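Local structure of ATP-dependent Clp protease proteolytic subunit (Plasmodium falciparum, 4GM2) at residues Ile31-Pro36 / Leu63-Thr68. The protein is an inactive ClpP-family subunit of the apicoplast caseinolytic protease complex, in a family that generally consists of ATP-dependent serine peptidases. Residues are numbered along the deposited sequence; the frame is centred on the assembly and turned at random.
Sequences IFLSSP and LYINST
Ile31 O accepts the backbone N-H of Tyr64 at 2.8 Å, one of three main-chain hydrogen bonds between residues 31-36 and 63-68, whose strands run parallel. Leu33 takes part in the other two of these, through its N to Tyr64 O and through its O to Asn66 N (both 2.7 Å). Beyond the strand 30-33, Ser67 OG donates to Ser35 O at 2.7 Å, approaching from above the carbonyl plane. With OG anti to the backbone N (chi1 179°), the hydroxyl is turned to this carbonyl. Gly69 N also bonds to this OG.

The apolar contacts divide between the two sheet faces. On one, Ile31 CG2 meets Leu63 CD1 at 3.6 Å, and Leu33 CD2 packs on Ser67 CB at 3.8 Å. Helices 39-55 and 110-116 pack against this side. On the other, the Phe32 ring puts CD1 against Tyr64 CB (3.7 Å), with Tyr64 O at the ring edge, in plane. The Tyr64 ring stacks with Tyr102, and its OH bonds to Tyr54 OH of a second subunit.

Strand 30-33, helix 39-55 and strand 61-67 form a beta-alpha-beta unit with a parallel strand pair, at the edge of the main parallel sheet of the ClpP (crotonase-like) fold, here bordering a subunit interface.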
# COMPACT_ATOMS: atom_id res chain seq x y z
N ILE A 31 -5.98 17.27 17.74
CA ILE A 31 -6.88 16.80 16.69
C ILE A 31 -7.04 17.96 15.72
O ILE A 31 -7.48 19.06 16.11
CB ILE A 31 -8.25 16.37 17.25
CG1 ILE A 31 -8.09 15.15 18.16
CG2 ILE A 31 -9.21 16.03 16.12
CD1 ILE A 31 -9.25 14.96 19.12
N PHE A 32 -6.67 17.74 14.47
CA PHE A 32 -6.75 18.80 13.46
C PHE A 32 -7.82 18.49 12.42
O PHE A 32 -7.58 17.74 11.47
CB PHE A 32 -5.37 19.02 12.82
CG PHE A 32 -5.33 20.13 11.79
CD1 PHE A 32 -6.29 21.14 11.76
CD2 PHE A 32 -4.29 20.18 10.86
CE1 PHE A 32 -6.23 22.15 10.81
CE2 PHE A 32 -4.22 21.19 9.91
CZ PHE A 32 -5.20 22.18 9.89
N LEU A 33 -9.01 19.07 12.59
CA LEU A 33 -10.05 18.98 11.57
C LEU A 33 -9.73 19.98 10.48
O LEU A 33 -9.78 21.19 10.71
CB LEU A 33 -11.44 19.25 12.16
CG LEU A 33 -12.62 19.44 11.17
CD1 LEU A 33 -12.81 18.23 10.27
CD2 LEU A 33 -13.91 19.76 11.91
N SER A 34 -9.38 19.48 9.30
CA SER A 34 -8.91 20.32 8.21
C SER A 34 -9.59 20.00 6.89
O SER A 34 -9.00 20.16 5.82
CB SER A 34 -7.40 20.18 8.05
OG SER A 34 -7.05 18.83 7.83
N SER A 35 -10.83 19.53 6.97
CA SER A 35 -11.60 19.14 5.80
C SER A 35 -13.09 19.23 6.12
O SER A 35 -13.46 19.47 7.27
CB SER A 35 -11.25 17.70 5.41
OG SER A 35 -11.65 16.79 6.42
N PRO A 36 -13.96 19.04 5.11
CA PRO A 36 -15.38 18.82 5.40
C PRO A 36 -15.55 17.62 6.34
O PRO A 36 -14.76 16.69 6.28
CB PRO A 36 -15.96 18.50 4.03
CG PRO A 36 -15.08 19.21 3.07
CD PRO A 36 -13.71 19.20 3.67
N LEU A 63 -8.26 20.92 19.82
CA LEU A 63 -9.02 20.70 18.60
C LEU A 63 -8.89 21.89 17.66
O LEU A 63 -9.52 22.93 17.85
CB LEU A 63 -10.49 20.44 18.93
CG LEU A 63 -11.47 20.21 17.77
CD1 LEU A 63 -11.02 19.07 16.88
CD2 LEU A 63 -12.87 19.95 18.31
N TYR A 64 -8.06 21.73 16.63
CA TYR A 64 -7.89 22.76 15.62
C TYR A 64 -8.89 22.55 14.50
O TYR A 64 -9.07 21.43 14.00
CB TYR A 64 -6.46 22.75 15.07
CG TYR A 64 -5.43 23.30 16.03
CD1 TYR A 64 -4.89 22.50 17.04
CD2 TYR A 64 -4.99 24.62 15.93
CE1 TYR A 64 -3.94 23.01 17.93
CE2 TYR A 64 -4.05 25.13 16.81
CZ TYR A 64 -3.53 24.32 17.80
OH TYR A 64 -2.59 24.84 18.66
N ILE A 65 -9.56 23.63 14.09
CA ILE A 65 -10.63 23.54 13.11
C ILE A 65 -10.42 24.45 11.92
O ILE A 65 -10.24 25.66 12.07
CB ILE A 65 -12.01 23.82 13.76
CG1 ILE A 65 -12.34 22.74 14.80
CG2 ILE A 65 -13.10 23.87 12.69
CD1 ILE A 65 -13.49 23.09 15.71
N ASN A 66 -10.43 23.85 10.73
CA ASN A 66 -10.46 24.58 9.47
C ASN A 66 -11.36 23.80 8.51
O ASN A 66 -10.88 22.99 7.72
CB ASN A 66 -9.06 24.75 8.90
CG ASN A 66 -9.01 25.70 7.72
OD1 ASN A 66 -9.91 26.52 7.53
ND2 ASN A 66 -7.95 25.61 6.93
N SER A 67 -12.66 24.04 8.61
CA SER A 67 -13.66 23.20 7.95
C SER A 67 -14.86 23.98 7.42
O SER A 67 -15.24 25.01 7.98
CB SER A 67 -14.15 22.13 8.93
OG SER A 67 -15.13 21.30 8.34
N THR A 68 -15.45 23.46 6.35
CA THR A 68 -16.68 24.01 5.78
C THR A 68 -17.91 23.21 6.22
O THR A 68 -19.00 23.33 5.65
CB THR A 68 -16.61 24.10 4.23
OG1 THR A 68 -16.32 22.81 3.68
CG2 THR A 68 -15.53 25.09 3.81